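Local coordinates for DR2417 (Deinococcus radiodurans, PDB 4XWW), which is a two-metal ribonuclease of the metallo-beta-lactamase superfamily with 5'-3' exonuclease activity, probably acting in RNA maturation and decay, at residues I34-G48 / Y69-T83. Numbering follows the deposited sequence.
Sequences ITVFRYGDEIVVVDG and YLLEHQDKIKGWILT
Strands 42-46 and 77-82 run parallel, their axes 4.6 Å apart at closest and inclined by 20°, with backbone hydrogen bonds from I43 N to K76 O through to D47 N to I81 O. They are neighbours in a sheet of the metallo-beta-lactamase domain, joined by a beta-alpha-beta crossover whose helix 68-72 lies over the face bearing I43, V45 and W80. On that face the W80 indole lies flat against V45. V45 CB sits over the five-membered ring, 3.7 Å from its centroid, in a CH-pi contact. The indole N-H points almost straight at D47 O (NE1 to O 3.0 Å), which it meets from above the carbonyl plane. F97 adds an edge-to-face contact, and together these help set the ring's orientation. L70 packs from the helix onto the sheet: its CD2 touches V36 CG2 (3.7 Å) and V45 CG2, and its CD1 meets I34 CD1 tip to tip. I43 CD1 packs on Y69 CE2 and H73 CB.

At the hairpin end, R38 CG is anti to the backbone N (chi1 -178°), and the straight chain carries the guanidinium past Y69 OH. A water bridges R38 NH1 and that hydroxyl. R38 NE bonds to G40 O (2.9 Å), while the aliphatic part of K76 lies over one guanidinium face.

At the other end, the D47 carboxylate grips T83 with both oxygens, each through its syn lone pair: OD1 takes T83 N (2.9 Å) and OD2 takes T83 OG1 (2.9 Å). D47 OD2 also accepts a bond from H89 ND1. H89 is a zinc ligand, so D47 is a second-shell residue. On the opposite face, V44, V46 and I81 pack against strands 144-150 and 159-165. Strand 34-39 continues the sheet toward strand 19-23.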
ATOM      1  N   ILE A  34      -0.226  24.026   7.210  1.00 18.06           N
ATOM      2  CA  ILE A  34       0.196  25.396   7.427  1.00 23.77           C
ATOM      3  C   ILE A  34      -0.831  26.324   6.776  1.00 26.48           C
ATOM      4  O   ILE A  34      -1.133  26.220   5.578  1.00 24.38           O
ATOM      5  CB  ILE A  34       1.626  25.684   6.892  1.00 24.27           C
ATOM      6  CG1 ILE A  34       1.925  27.189   6.991  1.00 21.69           C
ATOM      7  CG2 ILE A  34       1.814  25.152   5.453  1.00 21.12           C
ATOM      8  CD1 ILE A  34       3.401  27.555   6.828  1.00 21.79           C
ATOM      9  N   THR A  35      -1.376  27.222   7.590  1.00 22.64           N
ATOM     10  CA  THR A  35      -2.446  28.106   7.154  1.00 21.53           C
ATOM     11  C   THR A  35      -2.101  29.554   7.483  1.00 24.96           C
ATOM     12  O   THR A  35      -1.711  29.888   8.614  1.00 23.67           O
ATOM     13  CB  THR A  35      -3.781  27.729   7.812  1.00 23.52           C
ATOM     14  OG1 THR A  35      -4.028  26.335   7.600  1.00 28.74           O
ATOM     15  CG2 THR A  35      -4.926  28.541   7.221  1.00 25.46           C
ATOM     16  N   VAL A  36      -2.257  30.399   6.472  1.00 24.55           N
ATOM     17  CA  VAL A  36      -1.979  31.818   6.576  1.00 25.51           C
ATOM     18  C   VAL A  36      -3.295  32.567   6.675  1.00 24.62           C
ATOM     19  O   VAL A  36      -4.233  32.293   5.927  1.00 26.30           O
ATOM     20  CB  VAL A  36      -1.157  32.306   5.357  1.00 32.32           C
ATOM     21  CG1 VAL A  36      -1.056  33.805   5.327  1.00 32.46           C
ATOM     22  CG2 VAL A  36       0.226  31.665   5.377  1.00 37.64           C
ATOM     23  N   PHE A  37      -3.361  33.496   7.629  1.00 24.59           N
ATOM     24  CA  PHE A  37      -4.448  34.467   7.721  1.00 30.28           C
ATOM     25  C   PHE A  37      -3.910  35.854   7.438  1.00 27.93           C
ATOM     26  O   PHE A  37      -2.929  36.275   8.046  1.00 27.92           O
ATOM     27  CB  PHE A  37      -5.107  34.427   9.102  1.00 25.10           C
ATOM     28  CG  PHE A  37      -5.811  33.131   9.387  1.00 25.00           C
ATOM     29  CD1 PHE A  37      -7.123  32.941   8.986  1.00 21.99           C
ATOM     30  CD2 PHE A  37      -5.154  32.095  10.039  1.00 23.28           C
ATOM     31  CE1 PHE A  37      -7.773  31.730   9.233  1.00 24.75           C
ATOM     32  CE2 PHE A  37      -5.802  30.893  10.293  1.00 26.23           C
ATOM     33  CZ  PHE A  37      -7.113  30.718   9.893  1.00 27.05           C
ATOM     34  N   ARG A  38      -4.534  36.564   6.503  1.00 25.24           N
ATOM     35  CA  ARG A  38      -4.083  37.901   6.178  1.00 26.52           C
ATOM     36  C   ARG A  38      -5.228  38.902   6.220  1.00 32.62           C
ATOM     37  O   ARG A  38      -6.272  38.701   5.598  1.00 29.35           O
ATOM     38  CB  ARG A  38      -3.411  37.959   4.802  1.00 26.60           C
ATOM     39  CG  ARG A  38      -2.890  39.367   4.477  1.00 32.81           C
ATOM     40  CD  ARG A  38      -2.139  39.449   3.156  1.00 30.24           C
ATOM     41  NE  ARG A  38      -1.816  40.849   2.870  1.00 33.05           N
ATOM     42  CZ  ARG A  38      -1.316  41.299   1.724  1.00 40.03           C
ATOM     43  NH1 ARG A  38      -1.072  40.464   0.725  1.00 41.83           N
ATOM     44  NH2 ARG A  38      -1.065  42.597   1.581  1.00 46.13           N
ATOM     45  N   TYR A  39      -5.007  39.959   6.988  1.00 26.85           N
ATOM     46  CA  TYR A  39      -5.889  41.127   6.995  1.00 31.34           C
ATOM     47  C   TYR A  39      -5.069  42.411   6.845  1.00 32.01           C
ATOM     48  O   TYR A  39      -4.270  42.761   7.718  1.00 31.12           O
ATOM     49  CB  TYR A  39      -6.723  41.182   8.278  1.00 30.09           C
ATOM     50  CG  TYR A  39      -7.792  42.245   8.199  1.00 39.04           C
ATOM     51  CD1 TYR A  39      -7.503  43.562   8.525  1.00 40.81           C
ATOM     52  CD2 TYR A  39      -9.071  41.946   7.748  1.00 31.35           C
ATOM     53  CE1 TYR A  39      -8.453  44.544   8.426  1.00 41.76           C
ATOM     54  CE2 TYR A  39     -10.044  42.941   7.646  1.00 40.12           C
ATOM     55  CZ  TYR A  39      -9.718  44.239   7.995  1.00 44.68           C
ATOM     56  OH  TYR A  39     -10.651  45.252   7.914  1.00 47.85           O
ATOM     57  N   GLY A  40      -5.274  43.117   5.739  1.00 32.77           N
ATOM     58  CA  GLY A  40      -4.483  44.299   5.444  1.00 37.13           C
ATOM     59  C   GLY A  40      -3.029  43.900   5.319  1.00 37.19           C
ATOM     60  O   GLY A  40      -2.705  42.981   4.567  1.00 36.39           O
ATOM     61  N   ASP A  41      -2.156  44.561   6.075  1.00 33.97           N
ATOM     62  CA  ASP A  41      -0.735  44.238   6.011  1.00 42.96           C
ATOM     63  C   ASP A  41      -0.264  43.423   7.218  1.00 39.12           C
ATOM     64  O   ASP A  41       0.902  43.484   7.610  1.00 36.94           O
ATOM     65  CB  ASP A  41       0.095  45.510   5.874  1.00 47.89           C
ATOM     66  CG  ASP A  41       0.010  46.109   4.477  1.00 53.17           C
ATOM     67  OD1 ASP A  41      -0.412  45.393   3.541  1.00 43.90           O
ATOM     68  OD2 ASP A  41       0.376  47.293   4.316  1.00 53.61           O
ATOM     69  N   GLU A  42      -1.176  42.659   7.804  1.00 35.20           N
ATOM     70  CA  GLU A  42      -0.824  41.794   8.921  1.00 32.47           C
ATOM     71  C   GLU A  42      -1.093  40.340   8.578  1.00 32.90           C
ATOM     72  O   GLU A  42      -2.115  40.002   7.978  1.00 29.60           O
ATOM     73  CB  GLU A  42      -1.591  42.191  10.189  1.00 30.98           C
ATOM     74  CG  GLU A  42      -1.247  43.595  10.696  1.00 33.48           C
ATOM     75  CD  GLU A  42      -1.991  43.956  11.977  1.00 40.49           C
ATOM     76  OE1 GLU A  42      -2.950  43.240  12.338  1.00 38.23           O
ATOM     77  OE2 GLU A  42      -1.617  44.962  12.623  1.00 39.12           O
ATOM     78  N   ILE A  43      -0.167  39.480   8.982  1.00 28.73           N
ATOM     79  CA  ILE A  43      -0.331  38.053   8.789  1.00 26.19           C
ATOM     80  C   ILE A  43      -0.126  37.284  10.084  1.00 25.30           C
ATOM     81  O   ILE A  43       0.805  37.552  10.829  1.00 28.65           O
ATOM     82  CB  ILE A  43       0.650  37.525   7.715  1.00 29.34           C
ATOM     83  CG1 ILE A  43       0.153  37.935   6.325  1.00 32.95           C
ATOM     84  CG2 ILE A  43       0.811  36.012   7.829  1.00 25.51           C
ATOM     85  CD1 ILE A  43       1.171  37.714   5.200  1.00 39.13           C
ATOM     86  N   VAL A  44      -1.006  36.321  10.337  1.00 24.80           N
ATOM     87  CA  VAL A  44      -0.787  35.317  11.367  1.00 23.31           C
ATOM     88  C   VAL A  44      -0.679  33.969  10.668  1.00 23.37           C
ATOM     89  O   VAL A  44      -1.469  33.680   9.770  1.00 22.36           O
ATOM     90  CB  VAL A  44      -1.931  35.295  12.391  1.00 22.65           C
ATOM     91  CG1 VAL A  44      -1.647  34.276  13.494  1.00 22.43           C
ATOM     92  CG2 VAL A  44      -2.131  36.692  12.986  1.00 38.44           C
ATOM     93  N   VAL A  45       0.296  33.155  11.061  1.00 23.74           N
ATOM     94  CA  VAL A  45       0.448  31.814  10.462  1.00 21.76           C
ATOM     95  C   VAL A  45       0.105  30.748  11.496  1.00 20.74           C
ATOM     96  O   VAL A  45       0.387  30.913  12.683  1.00 24.35           O
ATOM     97  CB  VAL A  45       1.885  31.581   9.936  1.00 22.42           C
ATOM     98  CG1 VAL A  45       1.956  30.285   9.074  1.00 23.53           C
ATOM     99  CG2 VAL A  45       2.360  32.771   9.111  1.00 23.64           C
ATOM    100  N   VAL A  46      -0.489  29.640  11.058  1.00 19.95           N
ATOM    101  CA  VAL A  46      -0.856  28.576  11.982  1.00 19.04           C
ATOM    102  C   VAL A  46      -0.179  27.272  11.559  1.00 26.20           C
ATOM    103  O   VAL A  46      -0.391  26.808  10.441  1.00 22.59           O
ATOM    104  CB  VAL A  46      -2.376  28.398  12.047  1.00 18.66           C
ATOM    105  CG1 VAL A  46      -2.741  27.235  12.988  1.00 21.19           C
ATOM    106  CG2 VAL A  46      -3.049  29.707  12.516  1.00 21.30           C
ATOM    107  N   ASP A  47       0.744  26.803  12.389  1.00 23.60           N
ATOM    108  CA  ASP A  47       1.390  25.506  12.236  1.00 18.41           C
ATOM    109  C   ASP A  47       2.477  25.534  11.159  1.00 29.64           C
ATOM    110  O   ASP A  47       2.541  26.465  10.361  1.00 23.65           O
ATOM    111  CB  ASP A  47       0.361  24.399  12.003  1.00 20.07           C
ATOM    112  CG  ASP A  47      -0.380  24.025  13.277  1.00 26.40           C
ATOM    113  OD1 ASP A  47       0.057  24.459  14.360  1.00 23.92           O
ATOM    114  OD2 ASP A  47      -1.392  23.304  13.198  1.00 27.13           O
ATOM    115  N   GLY A  48       3.328  24.516  11.147  1.00 25.51           N
ATOM    116  CA  GLY A  48       4.337  24.355  10.115  1.00 24.20           C
ATOM    117  C   GLY A  48       4.739  22.901   9.972  1.00 21.09           C
ATOM    118  O   GLY A  48       5.843  22.526  10.345  1.00 23.00           O
ATOM    119  N   TYR A  69       5.200  32.395  -0.566  1.00 29.32           N
ATOM    120  CA  TYR A  69       4.284  33.453  -0.141  1.00 33.26           C
ATOM    121  C   TYR A  69       4.788  34.175   1.108  1.00 31.23           C
ATOM    122  O   TYR A  69       4.766  35.405   1.165  1.00 34.16           O
ATOM    123  CB  TYR A  69       2.883  32.892   0.115  1.00 36.07           C
ATOM    124  CG  TYR A  69       1.884  33.963   0.509  1.00 35.40           C
ATOM    125  CD1 TYR A  69       1.199  34.695  -0.451  1.00 40.24           C
ATOM    126  CD2 TYR A  69       1.637  34.245   1.844  1.00 31.16           C
ATOM    127  CE1 TYR A  69       0.293  35.683  -0.084  1.00 33.22           C
ATOM    128  CE2 TYR A  69       0.738  35.202   2.215  1.00 30.19           C
ATOM    129  CZ  TYR A  69       0.063  35.921   1.255  1.00 33.64           C
ATOM    130  OH  TYR A  69      -0.827  36.900   1.651  1.00 36.29           O
ATOM    131  N   LEU A  70       5.235  33.410   2.101  1.00 28.58           N
ATOM    132  CA  LEU A  70       5.715  33.986   3.360  1.00 31.73           C
ATOM    133  C   LEU A  70       6.985  34.793   3.169  1.00 35.11           C
ATOM    134  O   LEU A  70       7.189  35.808   3.837  1.00 30.77           O
ATOM    135  CB  LEU A  70       5.943  32.883   4.402  1.00 27.57           C
ATOM    136  CG  LEU A  70       4.680  32.106   4.779  1.00 29.55           C
ATOM    137  CD1 LEU A  70       4.955  31.052   5.846  1.00 27.86           C
ATOM    138  CD2 LEU A  70       3.643  33.082   5.260  1.00 32.53           C
ATOM    139  N   LEU A  71       7.843  34.349   2.254  1.00 30.98           N
ATOM    140  CA  LEU A  71       9.054  35.095   1.935  1.00 32.63           C
ATOM    141  C   LEU A  71       8.717  36.439   1.319  1.00 33.72           C
ATOM    142  O   LEU A  71       9.339  37.444   1.640  1.00 34.81           O
ATOM    143  CB  LEU A  71       9.946  34.289   0.988  1.00 42.35           C
ATOM    144  CG  LEU A  71      10.477  32.995   1.601  1.00 41.00           C
ATOM    145  CD1 LEU A  71      11.055  32.091   0.526  1.00 45.30           C
ATOM    146  CD2 LEU A  71      11.536  33.320   2.651  1.00 41.65           C
ATOM    147  N   GLU A  72       7.732  36.454   0.431  1.00 38.16           N
ATOM    148  CA  GLU A  72       7.353  37.690  -0.230  1.00 36.02           C
ATOM    149  C   GLU A  72       6.820  38.699   0.778  1.00 35.96           C
ATOM    150  O   GLU A  72       7.026  39.903   0.637  1.00 40.98           O
ATOM    151  CB  GLU A  72       6.304  37.434  -1.316  1.00 37.26           C
ATOM    152  CG  GLU A  72       5.734  38.718  -1.902  1.00 48.86           C
ATOM    153  CD  GLU A  72       4.778  38.479  -3.050  1.00 55.80           C
ATOM    154  OE1 GLU A  72       4.809  37.372  -3.629  1.00 56.50           O
ATOM    155  OE2 GLU A  72       4.001  39.404  -3.376  1.00 59.32           O
ATOM    156  N   HIS A  73       6.138  38.196   1.800  1.00 32.94           N
ATOM    157  CA  HIS A  73       5.429  39.051   2.744  1.00 34.84           C
ATOM    158  C   HIS A  73       5.966  38.944   4.168  1.00 32.18           C
ATOM    159  O   HIS A  73       5.226  39.156   5.134  1.00 33.01           O
ATOM    160  CB  HIS A  73       3.941  38.706   2.729  1.00 32.78           C
ATOM    161  CG  HIS A  73       3.304  38.849   1.387  1.00 39.84           C
ATOM    162  ND1 HIS A  73       2.837  40.051   0.903  1.00 46.15           N
ATOM    163  CD2 HIS A  73       3.044  37.929   0.421  1.00 33.34           C
ATOM    164  CE1 HIS A  73       2.319  39.871  -0.301  1.00 49.23           C
ATOM    165  NE2 HIS A  73       2.436  38.588  -0.611  1.00 37.29           N
ATOM    166  N   GLN A  74       7.251  38.633   4.300  1.00 34.48           N
ATOM    167  CA  GLN A  74       7.793  38.272   5.607  1.00 44.38           C
ATOM    168  C   GLN A  74       7.666  39.389   6.634  1.00 38.53           C
ATOM    169  O   GLN A  74       7.446  39.119   7.809  1.00 34.87           O
ATOM    170  CB  GLN A  74       9.254  37.827   5.483  1.00 33.09           C
ATOM    171  CG  GLN A  74      10.170  38.755   4.731  1.00 34.91           C
ATOM    172  CD  GLN A  74      11.563  38.163   4.592  1.00 50.54           C
ATOM    173  OE1 GLN A  74      12.416  38.351   5.459  1.00 52.36           O
ATOM    174  NE2 GLN A  74      11.794  37.423   3.507  1.00 47.72           N
ATOM    175  N   ASP A  75       7.792  40.639   6.188  1.00 33.89           N
ATOM    176  CA  ASP A  75       7.672  41.791   7.076  1.00 40.87           C
ATOM    177  C   ASP A  75       6.285  41.950   7.679  1.00 38.89           C
ATOM    178  O   ASP A  75       6.112  42.681   8.650  1.00 41.06           O
ATOM    179  CB  ASP A  75       8.037  43.076   6.329  1.00 44.12           C
ATOM    180  CG  ASP A  75       9.516  43.195   6.079  1.00 59.25           C
ATOM    181  OD1 ASP A  75      10.293  42.509   6.778  1.00 65.66           O
ATOM    182  OD2 ASP A  75       9.905  43.980   5.189  1.00 71.31           O
ATOM    183  N   LYS A  76       5.296  41.288   7.091  1.00 35.83           N
ATOM    184  CA  LYS A  76       3.919  41.426   7.554  1.00 37.96           C
ATOM    185  C   LYS A  76       3.564  40.389   8.621  1.00 38.92           C
ATOM    186  O   LYS A  76       2.553  40.521   9.309  1.00 36.13           O
ATOM    187  CB  LYS A  76       2.946  41.304   6.374  1.00 36.85           C
ATOM    188  CG  LYS A  76       3.088  42.401   5.323  1.00 41.90           C
ATOM    189  CD  LYS A  76       2.079  42.203   4.204  1.00 36.87           C
ATOM    190  CE  LYS A  76       2.289  43.239   3.103  1.00 41.73           C
ATOM    191  NZ  LYS A  76       3.536  42.982   2.341  1.00 44.40           N
ATOM    192  N   ILE A  77       4.406  39.369   8.760  1.00 29.59           N
ATOM    193  CA  ILE A  77       4.113  38.258   9.666  1.00 28.79           C
ATOM    194  C   ILE A  77       4.192  38.714  11.124  1.00 28.77           C
ATOM    195  O   ILE A  77       5.247  39.157  11.593  1.00 30.66           O
ATOM    196  CB  ILE A  77       5.077  37.072   9.449  1.00 28.04           C
ATOM    197  CG1 ILE A  77       4.964  36.520   8.024  1.00 28.05           C
ATOM    198  CG2 ILE A  77       4.785  35.942  10.472  1.00 26.75           C
ATOM    199  CD1 ILE A  77       6.112  35.629   7.642  1.00 34.97           C
ATOM    200  N   LYS A  78       3.064  38.637  11.823  1.00 28.98           N
ATOM    201  CA  LYS A  78       2.990  39.141  13.188  1.00 31.43           C
ATOM    202  C   LYS A  78       3.290  38.046  14.193  1.00 32.23           C
ATOM    203  O   LYS A  78       3.673  38.320  15.330  1.00 33.13           O
ATOM    204  CB  LYS A  78       1.614  39.744  13.469  1.00 32.21           C
ATOM    205  CG  LYS A  78       1.346  41.004  12.688  1.00 37.92           C
ATOM    206  CD  LYS A  78       2.407  42.054  12.997  1.00 36.13           C
ATOM    207  CE  LYS A  78       2.467  43.087  11.896  1.00 45.89           C
ATOM    208  NZ  LYS A  78       3.570  44.076  12.116  1.00 50.27           N
ATOM    209  N   GLY A  79       3.117  36.799  13.773  1.00 25.64           N
ATOM    210  CA  GLY A  79       3.353  35.694  14.680  1.00 29.79           C
ATOM    211  C   GLY A  79       2.778  34.371  14.239  1.00 29.89           C
ATOM    212  O   GLY A  79       2.183  34.251  13.166  1.00 26.81           O
ATOM    213  N   TRP A  80       2.945  33.375  15.108  1.00 23.73           N
ATOM    214  CA  TRP A  80       2.614  32.008  14.818  1.00 22.15           C
ATOM    215  C   TRP A  80       1.772  31.407  15.933  1.00 21.28           C
ATOM    216  O   TRP A  80       1.981  31.716  17.112  1.00 26.67           O
ATOM    217  CB  TRP A  80       3.899  31.190  14.648  1.00 23.55           C
ATOM    218  CG  TRP A  80       4.005  30.401  13.360  1.00 24.80           C
ATOM    219  CD1 TRP A  80       3.393  29.209  13.066  1.00 28.96           C
ATOM    220  CD2 TRP A  80       4.785  30.737  12.206  1.00 25.51           C
ATOM    221  NE1 TRP A  80       3.741  28.792  11.804  1.00 23.94           N
ATOM    222  CE2 TRP A  80       4.601  29.709  11.258  1.00 23.01           C
ATOM    223  CE3 TRP A  80       5.628  31.808  11.884  1.00 29.30           C
ATOM    224  CZ2 TRP A  80       5.220  29.720  10.006  1.00 26.58           C
ATOM    225  CZ3 TRP A  80       6.244  31.817  10.635  1.00 34.17           C
ATOM    226  CH2 TRP A  80       6.034  30.777   9.715  1.00 26.19           C
ATOM    227  N   ILE A  81       0.834  30.549  15.539  1.00 20.39           N
ATOM    228  CA  ILE A  81       0.070  29.693  16.433  1.00 19.54           C
ATOM    229  C   ILE A  81       0.456  28.241  16.163  1.00 23.38           C
ATOM    230  O   ILE A  81       0.443  27.814  15.007  1.00 22.31           O
ATOM    231  CB  ILE A  81      -1.442  29.853  16.207  1.00 19.05           C
ATOM    232  CG1 ILE A  81      -1.899  31.273  16.562  1.00 19.69           C
ATOM    233  CG2 ILE A  81      -2.246  28.819  16.994  1.00 18.21           C
ATOM    234  CD1 ILE A  81      -3.294  31.541  16.101  1.00 26.04           C
ATOM    235  N   LEU A  82       0.805  27.496  17.212  1.00 19.14           N
ATOM    236  CA  LEU A  82       1.097  26.065  17.072  1.00 22.30           C
ATOM    237  C   LEU A  82       0.047  25.257  17.835  1.00 25.67           C
ATOM    238  O   LEU A  82      -0.013  25.337  19.067  1.00 24.92           O
ATOM    239  CB  LEU A  82       2.506  25.737  17.591  1.00 18.73           C
ATOM    240  CG  LEU A  82       3.662  26.518  16.982  1.00 19.70           C
ATOM    241  CD1 LEU A  82       4.982  25.948  17.485  1.00 23.77           C
ATOM    242  CD2 LEU A  82       3.583  26.396  15.461  1.00 25.89           C
ATOM    243  N   THR A  83      -0.772  24.481  17.116  1.00 18.05           N
ATOM    244  CA  THR A  83      -1.930  23.836  17.745  1.00 19.26           C
ATOM    245  C   THR A  83      -1.584  22.585  18.564  1.00 23.12           C
ATOM    246  O   THR A  83      -2.244  22.303  19.553  1.00 19.71           O
ATOM    247  CB  THR A  83      -3.024  23.451  16.713  1.00 20.75           C
ATOM    248  OG1 THR A  83      -2.503  22.523  15.743  1.00 20.01           O
ATOM    249  CG2 THR A  83      -3.575  24.705  15.987  1.00 18.29           C
TER
HETATM  250  O   HOH W   1      -2.324  37.990  -0.024  1.00 29.79           O
HETATM  251  O   HOH W   2       2.817  45.115   8.937  1.00 60.43           O